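Local coordinates for DHHA1 domain protein (Clostridium perfringens, PDB 3KEW) that binds zinc and probably hydrolyses mischarged tRNA(Ala), as AlaX-type editing proteins related to alanyl-tRNA synthetase do, at residues Gln11-Ile20 with Leu79-Trp88; Leu52-Asp60 with His70-Lys78. All blocks are in the same frame, centred on the assembly; numbering follows the deposited sequence.

Contact 1 of 2, residues Gln11-Ile20 with Leu79-Trp88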
loop_
_atom_site.group_PDB
_atom_site.type_symbol
_atom_site.label_atom_id
_atom_site.label_comp_id
_atom_site.label_asym_id
_atom_site.label_seq_id
_atom_site.Cartn_x
_atom_site.Cartn_y
_atom_site.Cartn_z
ATOM N N GLN A 11 -5.890 -7.888 4.984
ATOM C CA GLN A 11 -4.653 -7.117 5.105
ATOM C C GLN A 11 -4.163 -6.934 6.544
ATOM O O GLN A 11 -3.074 -6.428 6.756
ATOM C CB GLN A 11 -4.791 -5.757 4.410
ATOM C CG GLN A 11 -5.948 -4.899 4.877
ATOM C CD GLN A 11 -7.196 -5.103 4.048
ATOM O OE1 GLN A 11 -7.836 -6.151 4.122
ATOM N NE2 GLN A 11 -7.555 -4.100 3.261
ATOM N N TYR A 12 -4.974 -7.346 7.518
ATOM C CA TYR A 12 -4.616 -7.223 8.927
ATOM C C TYR A 12 -4.033 -8.491 9.530
ATOM O O TYR A 12 -3.652 -8.484 10.698
ATOM C CB TYR A 12 -5.804 -6.742 9.760
ATOM C CG TYR A 12 -6.177 -5.306 9.490
ATOM C CD1 TYR A 12 -7.247 -4.991 8.653
ATOM C CD2 TYR A 12 -5.459 -4.261 10.065
ATOM C CE1 TYR A 12 -7.590 -3.680 8.399
ATOM C CE2 TYR A 12 -5.791 -2.937 9.803
ATOM C CZ TYR A 12 -6.862 -2.656 8.977
ATOM O OH TYR A 12 -7.211 -1.348 8.716
ATOM N N ILE A 13 -3.959 -9.566 8.742
ATOM C CA ILE A 13 -3.294 -10.795 9.178
ATOM C C ILE A 13 -1.802 -10.504 9.318
ATOM O O ILE A 13 -1.145 -10.120 8.345
ATOM C CB ILE A 13 -3.521 -11.990 8.196
ATOM C CG1 ILE A 13 -4.983 -12.438 8.198
ATOM C CG2 ILE A 13 -2.608 -13.182 8.542
ATOM C CD1 ILE A 13 -5.307 -13.449 7.112
ATOM N N LYS A 14 -1.286 -10.662 10.533
ATOM C CA LYS A 14 0.134 -10.437 10.794
ATOM C C LYS A 14 0.909 -11.696 11.204
ATOM O O LYS A 14 2.142 -11.695 11.197
ATOM C CB LYS A 14 0.326 -9.303 11.812
ATOM C CG LYS A 14 -0.195 -9.565 13.218
ATOM C CD LYS A 14 0.064 -8.333 14.098
ATOM C CE LYS A 14 0.309 -8.698 15.556
ATOM N NZ LYS A 14 -0.944 -8.796 16.346
ATOM N N GLU A 15 0.186 -12.754 11.580
ATOM C CA GLU A 15 0.765 -14.084 11.836
ATOM C C GLU A 15 -0.070 -15.133 11.134
ATOM O O GLU A 15 -1.308 -15.036 11.110
ATOM C CB GLU A 15 0.768 -14.434 13.315
ATOM C CG GLU A 15 1.547 -13.513 14.212
ATOM C CD GLU A 15 1.196 -13.739 15.662
ATOM O OE1 GLU A 15 1.124 -12.743 16.414
ATOM O OE2 GLU A 15 0.976 -14.914 16.040
ATOM N N PHE A 16 0.605 -16.149 10.597
ATOM C CA PHE A 16 -0.053 -17.214 9.840
ATOM C C PHE A 16 0.781 -18.492 9.778
ATOM O O PHE A 16 1.964 -18.511 10.161
ATOM C CB PHE A 16 -0.429 -16.739 8.428
ATOM C CG PHE A 16 0.755 -16.456 7.538
ATOM C CD1 PHE A 16 1.096 -17.344 6.526
ATOM C CD2 PHE A 16 1.521 -15.298 7.701
ATOM C CE1 PHE A 16 2.191 -17.099 5.703
ATOM C CE2 PHE A 16 2.616 -15.046 6.879
ATOM C CZ PHE A 16 2.945 -15.949 5.871
ATOM N N LYS A 17 0.138 -19.558 9.306
ATOM C CA LYS A 17 0.761 -20.862 9.156
ATOM C C LYS A 17 1.094 -21.086 7.694
ATOM O O LYS A 17 0.287 -20.805 6.801
ATOM C CB LYS A 17 -0.156 -21.972 9.691
ATOM C CG LYS A 17 0.207 -22.518 11.083
ATOM C CD LYS A 17 0.324 -21.454 12.158
ATOM C CE LYS A 17 0.640 -22.041 13.533
ATOM N NZ LYS A 17 2.048 -22.518 13.659
ATOM N N GLY A 18 2.300 -21.569 7.442
ATOM C CA GLY A 18 2.737 -21.768 6.074
ATOM C C GLY A 18 3.543 -23.026 5.893
ATOM O O GLY A 18 4.130 -23.553 6.846
ATOM N N GLU A 19 3.568 -23.496 4.653
ATOM C CA GLU A 19 4.345 -24.658 4.277
ATOM C C GLU A 19 5.242 -24.279 3.118
ATOM O O GLU A 19 4.766 -23.781 2.094
ATOM C CB GLU A 19 3.430 -25.823 3.886
ATOM C CG GLU A 19 4.172 -27.126 3.588
ATOM C CD GLU A 19 3.286 -28.208 2.978
ATOM O OE1 GLU A 19 2.045 -28.039 2.928
ATOM O OE2 GLU A 19 3.844 -29.234 2.536
ATOM N N ILE A 20 6.536 -24.516 3.300
ATOM C CA ILE A 20 7.525 -24.287 2.264
ATOM C C ILE A 20 7.367 -25.314 1.140
ATOM O O ILE A 20 7.477 -26.517 1.366
ATOM C CB ILE A 20 8.964 -24.296 2.840
ATOM C CG1 ILE A 20 9.184 -23.057 3.715
ATOM C CG2 ILE A 20 9.987 -24.330 1.710
ATOM C CD1 ILE A 20 10.500 -23.022 4.468
ATOM N N LEU A 79 9.693 -27.877 7.428
ATOM C CA LEU A 79 9.022 -27.198 6.319
ATOM C C LEU A 79 7.485 -27.242 6.294
ATOM O O LEU A 79 6.872 -26.639 5.421
ATOM C CB LEU A 79 9.637 -27.578 4.963
ATOM C CG LEU A 79 10.529 -28.807 4.831
ATOM C CD1 LEU A 79 9.847 -29.879 4.002
ATOM C CD2 LEU A 79 11.863 -28.403 4.225
ATOM N N LYS A 80 6.871 -27.918 7.258
ATOM C CA LYS A 80 5.411 -27.942 7.357
ATOM C C LYS A 80 4.937 -27.242 8.621
ATOM O O LYS A 80 5.645 -27.248 9.636
ATOM C CB LYS A 80 4.878 -29.381 7.315
ATOM C CG LYS A 80 4.901 -29.992 5.925
ATOM C CD LYS A 80 4.423 -31.432 5.904
ATOM C CE LYS A 80 4.386 -31.944 4.471
ATOM N NZ LYS A 80 3.935 -33.358 4.383
ATOM N N ASN A 81 3.747 -26.639 8.544
ATOM C CA ASN A 81 3.073 -26.022 9.694
ATOM C C ASN A 81 3.964 -24.996 10.417
ATOM O O ASN A 81 4.123 -25.021 11.636
ATOM C CB ASN A 81 2.553 -27.118 10.647
ATOM C CG ASN A 81 1.553 -26.599 11.661
ATOM O OD1 ASN A 81 0.624 -25.862 11.322
ATOM N ND2 ASN A 81 1.739 -26.987 12.919
ATOM N N LEU A 82 4.562 -24.101 9.640
ATOM C CA LEU A 82 5.533 -23.156 10.180
ATOM C C LEU A 82 4.856 -21.896 10.682
ATOM O O LEU A 82 3.930 -21.391 10.050
ATOM C CB LEU A 82 6.572 -22.794 9.118
ATOM C CG LEU A 82 7.278 -23.944 8.402
ATOM C CD1 LEU A 82 8.035 -23.386 7.230
ATOM C CD2 LEU A 82 8.215 -24.701 9.342
ATOM N N GLN A 83 5.317 -21.407 11.830
ATOM C CA GLN A 83 4.910 -20.100 12.340
ATOM C C GLN A 83 5.566 -18.986 11.530
ATOM O O GLN A 83 6.793 -18.830 11.548
ATOM C CB GLN A 83 5.270 -19.949 13.821
ATOM C CG GLN A 83 4.075 -19.971 14.759
ATOM C CD GLN A 83 3.129 -18.799 14.540
ATOM O OE1 GLN A 83 2.075 -18.945 13.912
ATOM N NE2 GLN A 83 3.500 -17.631 15.056
ATOM N N CYS A 84 4.740 -18.224 10.818
ATOM C CA CYS A 84 5.223 -17.107 10.013
ATOM C C CYS A 84 4.627 -15.797 10.503
ATOM O O CYS A 84 3.403 -15.681 10.624
ATOM C CB CYS A 84 4.862 -17.310 8.548
ATOM S SG CYS A 84 5.318 -18.905 7.852
ATOM N N GLU A 85 5.485 -14.813 10.774
ATOM C CA GLU A 85 5.018 -13.518 11.263
ATOM C C GLU A 85 5.643 -12.316 10.562
ATOM O O GLU A 85 6.855 -12.263 10.337
ATOM C CB GLU A 85 5.148 -13.403 12.787
ATOM C CG GLU A 85 6.313 -14.146 13.407
ATOM C CD GLU A 85 6.095 -14.440 14.883
ATOM O OE1 GLU A 85 5.041 -15.018 15.229
ATOM O OE2 GLU A 85 6.979 -14.101 15.697
ATOM N N LEU A 86 4.790 -11.359 10.209
ATOM C CA LEU A 86 5.227 -10.133 9.553
ATOM C C LEU A 86 5.883 -9.199 10.560
ATOM O O LEU A 86 5.557 -9.212 11.751
ATOM C CB LEU A 86 4.047 -9.413 8.883
ATOM C CG LEU A 86 3.164 -10.101 7.836
ATOM C CD1 LEU A 86 2.057 -9.172 7.351
ATOM C CD2 LEU A 86 3.943 -10.583 6.660
ATOM N N ASP A 87 6.831 -8.404 10.075
ATOM C CA ASP A 87 7.238 -7.173 10.744
ATOM C C ASP A 87 6.043 -6.245 10.530
ATOM O O ASP A 87 5.883 -5.664 9.460
ATOM C CB ASP A 87 8.499 -6.634 10.052
ATOM C CG ASP A 87 9.080 -5.376 10.709
ATOM O OD1 ASP A 87 8.456 -4.747 11.595
ATOM O OD2 ASP A 87 10.200 -5.009 10.299
ATOM N N TRP A 88 5.179 -6.159 11.539
ATOM C CA TRP A 88 3.924 -5.414 11.411
ATOM C C TRP A 88 4.110 -3.890 11.389
ATOM O O TRP A 88 3.331 -3.180 10.759
ATOM C CB TRP A 88 2.889 -5.816 12.476
ATOM C CG TRP A 88 1.571 -5.110 12.228
ATOM C CD1 TRP A 88 1.019 -4.108 12.974
ATOM C CD2 TRP A 88 0.695 -5.307 11.111
ATOM N NE1 TRP A 88 -0.159 -3.686 12.400
ATOM C CE2 TRP A 88 -0.381 -4.409 11.259
ATOM C CE3 TRP A 88 0.707 -6.170 10.002
ATOM C CZ2 TRP A 88 -1.426 -4.345 10.343
ATOM C CZ3 TRP A 88 -0.338 -6.108 9.103
ATOM C CH2 TRP A 88 -1.386 -5.212 9.277
#
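Strands 15-18 and 82-86 run antiparallel and close the six-stranded beta barrel of this domain. Phe16 and Cys84 form a hydrogen-bonded pair. Phe16 N donates to Cys84 O at 2.8 Å, and Cys84 N donates to Phe16 O at 2.9 Å. Gly18 and Leu82 form the next such pair, bonded both ways through N and O. Further bonds, Leu86 N to Lys14 O and Ile20 N to Leu79 O, extend the pairing beyond both ends.

On the buried side, Cys84 CB sits over one face of the Phe16 ring, 3.7 Å from its centroid. This is a CH-pi contact. Cys84 SG adds a sulfur-aromatic contact over the face. Phe16 CG lies between its own backbone N and carbonyl carbon (chi1 67°), which swings the ring across to Cys84. Ile20 CG1 meets Leu82 CD1 at 3.7 Å, the isoleucine lying square across the leucine.

The other side is polar. Lys17 lays its bent chain across Gln83, with CE 3.4 Å from Gln83 OE1. Glu15 and Glu85 run alongside each other, with OE2 of Glu15 4.1 Å from OE1 of Glu85.

Beyond the strands, where helix 88-112 starts, Lys14 CD lies over one face of the Trp88 indole. Gln11 O meets the ring edge in plane, 3.3 Å from Trp88 CH2.

The backbone bonds thus carry the seam, apolar groups fill its inner side, and the neighbouring carboxylates of Glu15 and Glu85 would probably raise each other's proton affinity slightly.

Contact 2 of 2, residues Leu52-Asp60 with His70-Lys78; sequences LIDGIKVLD and HVLEKEPKK
Leu59 N donates to Val71 O at 2.8 Å in an almost perfectly straight bond, 179° at the hydrogen. Val71 N donates to Asp60 O at 2.9 Å. Farther along, Glu73 N reaches Lys57 O only weakly.

Leu72 CD2 packs against Val58 CG2, 3.8 Å away, and also touches Ile53 CB. Ile53 CD1 touches His70 CD2, with the isoleucine chain set roughly perpendicular to the histidine. Ile56 points its CG2 at Lys74, 3.5 Å from Lys74 N, and its CD1 at the backbone of Glu75 and Pro76. On the exposed side Leu59 CD1 rests on Glu73 CB. The Glu73 chain runs out extended to Lys57, where OE1 meets Lys57 CG.

Water joins the looser parts. One water donates to Asp54 OD2 and Lys78 O and accepts from Lys77 N, so it ties the type I' turn from Ile53 to Ile56 to the segment after strand 67-72. His70 is fixed from outside by a hydrogen bond between His70 NE2 and Thr37 OG1, and Phe39 meets its ring.

The hairpin of strands 56-64 and 67-72 lies between strands 51-53 and 29-34 of the barrel, and Pro76 reaches strand 15-26.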
loop_
_atom_site.group_PDB
_atom_site.type_symbol
_atom_site.label_atom_id
_atom_site.label_comp_id
_atom_site.label_asym_id
_atom_site.label_seq_id
_atom_site.Cartn_x
_atom_site.Cartn_y
_atom_site.Cartn_z
ATOM N N LEU A 52 9.609 -12.959 9.833
ATOM C CA LEU A 52 10.153 -14.274 10.191
ATOM C C LEU A 52 9.318 -15.406 9.613
ATOM O O LEU A 52 8.090 -15.346 9.619
ATOM C CB LEU A 52 10.214 -14.453 11.711
ATOM C CG LEU A 52 10.996 -13.509 12.623
ATOM C CD1 LEU A 52 10.594 -13.769 14.067
ATOM C CD2 LEU A 52 12.496 -13.688 12.448
ATOM N N ILE A 53 10.005 -16.424 9.102
ATOM C CA ILE A 53 9.409 -17.715 8.755
ATOM C C ILE A 53 10.168 -18.778 9.556
ATOM O O ILE A 53 11.377 -18.959 9.356
ATOM C CB ILE A 53 9.484 -18.000 7.236
ATOM C CG1 ILE A 53 8.458 -17.135 6.493
ATOM C CG2 ILE A 53 9.255 -19.502 6.938
ATOM C CD1 ILE A 53 8.671 -17.055 4.995
ATOM N N ASP A 54 9.455 -19.438 10.477
ATOM C CA ASP A 54 10.022 -20.438 11.402
ATOM C C ASP A 54 11.244 -19.896 12.169
ATOM O O ASP A 54 12.263 -20.575 12.318
ATOM C CB ASP A 54 10.345 -21.749 10.658
ATOM C CG ASP A 54 10.696 -22.896 11.599
ATOM O OD1 ASP A 54 9.949 -23.133 12.572
ATOM O OD2 ASP A 54 11.736 -23.552 11.365
ATOM N N GLY A 55 11.142 -18.647 12.620
ATOM C CA GLY A 55 12.229 -17.991 13.349
ATOM C C GLY A 55 13.407 -17.543 12.496
ATOM O O GLY A 55 14.355 -16.950 13.016
ATOM N N ILE A 56 13.361 -17.830 11.198
ATOM C CA ILE A 56 14.423 -17.430 10.273
ATOM C C ILE A 56 14.004 -16.129 9.605
ATOM O O ILE A 56 12.899 -16.044 9.054
ATOM C CB ILE A 56 14.692 -18.506 9.185
ATOM C CG1 ILE A 56 14.843 -19.905 9.807
ATOM C CG2 ILE A 56 15.920 -18.134 8.352
ATOM C CD1 ILE A 56 14.584 -21.060 8.826
ATOM N N LYS A 57 14.873 -15.118 9.652
ATOM C CA LYS A 57 14.497 -13.797 9.140
ATOM C C LYS A 57 14.368 -13.702 7.627
ATOM O O LYS A 57 15.248 -14.124 6.876
ATOM C CB LYS A 57 15.324 -12.640 9.734
ATOM C CG LYS A 57 16.763 -12.930 10.084
ATOM C CD LYS A 57 17.160 -12.268 11.424
ATOM C CE LYS A 57 17.187 -10.736 11.370
ATOM N NZ LYS A 57 18.381 -10.189 10.666
ATOM N N VAL A 58 13.222 -13.168 7.209
ATOM C CA VAL A 58 12.934 -12.875 5.815
ATOM C C VAL A 58 13.593 -11.536 5.475
ATOM O O VAL A 58 13.292 -10.508 6.096
ATOM C CB VAL A 58 11.403 -12.800 5.559
ATOM C CG1 VAL A 58 11.118 -12.705 4.079
ATOM C CG2 VAL A 58 10.686 -14.006 6.159
ATOM N N LEU A 59 14.491 -11.560 4.493
ATOM C CA LEU A 59 15.306 -10.399 4.143
ATOM C C LEU A 59 14.764 -9.650 2.943
ATOM O O LEU A 59 15.051 -8.465 2.761
ATOM C CB LEU A 59 16.737 -10.827 3.825
ATOM C CG LEU A 59 17.541 -11.615 4.848
ATOM C CD1 LEU A 59 18.878 -11.952 4.220
ATOM C CD2 LEU A 59 17.712 -10.826 6.140
ATOM N N ASP A 60 14.013 -10.356 2.110
ATOM C CA ASP A 60 13.464 -9.790 0.887
ATOM C C ASP A 60 12.263 -10.615 0.469
ATOM O O ASP A 60 12.210 -11.825 0.717
ATOM C CB ASP A 60 14.515 -9.790 -0.237
ATOM C CG ASP A 60 14.090 -8.967 -1.448
ATOM O OD1 ASP A 60 13.410 -7.926 -1.272
ATOM O OD2 ASP A 60 14.446 -9.364 -2.581
ATOM N N HIS A 70 10.336 -15.723 -0.910
ATOM C CA HIS A 70 10.852 -15.196 0.341
ATOM C C HIS A 70 12.331 -15.540 0.457
ATOM O O HIS A 70 12.711 -16.713 0.398
ATOM C CB HIS A 70 10.073 -15.786 1.529
ATOM C CG HIS A 70 8.583 -15.637 1.412
ATOM N ND1 HIS A 70 7.835 -16.315 0.473
ATOM C CD2 HIS A 70 7.705 -14.882 2.116
ATOM C CE1 HIS A 70 6.562 -15.981 0.597
ATOM N NE2 HIS A 70 6.457 -15.115 1.590
ATOM N N VAL A 71 13.161 -14.513 0.615
ATOM C CA VAL A 71 14.599 -14.700 0.762
ATOM C C VAL A 71 14.940 -14.857 2.245
ATOM O O VAL A 71 14.811 -13.917 3.030
ATOM C CB VAL A 71 15.399 -13.551 0.088
ATOM C CG1 VAL A 71 16.892 -13.722 0.307
ATOM C CG2 VAL A 71 15.094 -13.501 -1.403
ATOM N N LEU A 72 15.349 -16.065 2.621
ATOM C CA LEU A 72 15.666 -16.381 4.010
ATOM C C LEU A 72 17.174 -16.367 4.217
ATOM O O LEU A 72 17.920 -16.827 3.346
ATOM C CB LEU A 72 15.098 -17.756 4.395
ATOM C CG LEU A 72 13.596 -18.047 4.284
ATOM C CD1 LEU A 72 13.308 -19.457 4.773
ATOM C CD2 LEU A 72 12.763 -17.046 5.066
ATOM N N GLU A 73 17.627 -15.857 5.365
ATOM C CA GLU A 73 19.074 -15.769 5.616
ATOM C C GLU A 73 19.709 -17.098 6.044
ATOM O O GLU A 73 20.918 -17.282 5.897
ATOM C CB GLU A 73 19.429 -14.630 6.590
ATOM C CG GLU A 73 19.328 -14.943 8.071
ATOM C CD GLU A 73 20.018 -13.903 8.950
ATOM O OE1 GLU A 73 19.965 -14.044 10.192
ATOM O OE2 GLU A 73 20.611 -12.944 8.410
ATOM N N LYS A 74 18.894 -18.014 6.567
ATOM C CA LYS A 74 19.375 -19.332 6.978
ATOM C C LYS A 74 18.614 -20.461 6.286
ATOM O O LYS A 74 17.548 -20.245 5.699
ATOM C CB LYS A 74 19.323 -19.490 8.503
ATOM C CG LYS A 74 20.347 -18.641 9.238
ATOM C CD LYS A 74 20.148 -18.685 10.734
ATOM C CE LYS A 74 21.160 -17.781 11.422
ATOM N NZ LYS A 74 21.137 -17.922 12.906
ATOM N N GLU A 75 19.186 -21.660 6.343
ATOM C CA GLU A 75 18.591 -22.832 5.716
ATOM C C GLU A 75 17.398 -23.342 6.521
ATOM O O GLU A 75 17.511 -23.542 7.737
ATOM C CB GLU A 75 19.629 -23.943 5.555
ATOM C CG GLU A 75 19.169 -25.070 4.635
ATOM C CD GLU A 75 20.213 -26.154 4.445
ATOM O OE1 GLU A 75 20.298 -26.691 3.320
ATOM O OE2 GLU A 75 20.939 -26.473 5.414
ATOM N N PRO A 76 16.244 -23.521 5.848
ATOM C CA PRO A 76 15.088 -24.164 6.469
ATOM C C PRO A 76 15.386 -25.614 6.835
ATOM O O PRO A 76 16.069 -26.313 6.082
ATOM C CB PRO A 76 14.018 -24.108 5.374
ATOM C CG PRO A 76 14.753 -23.879 4.104
ATOM C CD PRO A 76 15.957 -23.085 4.469
ATOM N N LYS A 77 14.901 -26.042 7.998
ATOM C CA LYS A 77 14.989 -27.440 8.408
ATOM C C LYS A 77 13.591 -28.046 8.311
ATOM O O LYS A 77 13.292 -28.780 7.362
ATOM C CB LYS A 77 15.579 -27.566 9.821
ATOM C CG LYS A 77 17.112 -27.684 9.862
ATOM C CD LYS A 77 17.829 -26.358 9.621
ATOM C CE LYS A 77 19.170 -26.549 8.910
ATOM N NZ LYS A 77 20.264 -27.019 9.813
ATOM N N LYS A 78 12.743 -27.707 9.279
ATOM C CA LYS A 78 11.316 -28.029 9.248
ATOM C C LYS A 78 10.646 -27.251 8.112
ATOM O O LYS A 78 11.008 -26.100 7.843
ATOM C CB LYS A 78 10.680 -27.680 10.595
ATOM C CG LYS A 78 9.248 -28.164 10.781
ATOM C CD LYS A 78 8.793 -27.948 12.216
ATOM C CE LYS A 78 7.304 -28.242 12.390
ATOM N NZ LYS A 78 6.956 -29.661 12.092
HETATM O O HOH W 1 12.615 -24.282 8.871
HETATM O O HOH W 2 17.911 -16.011 10.793
#

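Both contacts belong to the same antiparallel barrel, with centres about 11 Å apart. Contact 2 is nested in the chain loop that contact 1 closes. They meet through strands 51-53 and 82-86: Glu85 O lies 2.9 Å from Leu52 N, and Gln83 O lies 2.9 Å from Asp54 N, both probable hydrogen bonds. Each contact is partly buried, with an apolar side and a more exposed polar one. Contact 1 pairs strands distant in sequence by regular backbone bonds and adds a cysteine-aromatic contact. Contact 2 centres on a local hairpin and adds the preceding turn and the segment after strand 67-72, with fewer direct bonds, aliphatic packing and bridging water. Ile20 CD1 against Pro76 CB joins their apolar sides.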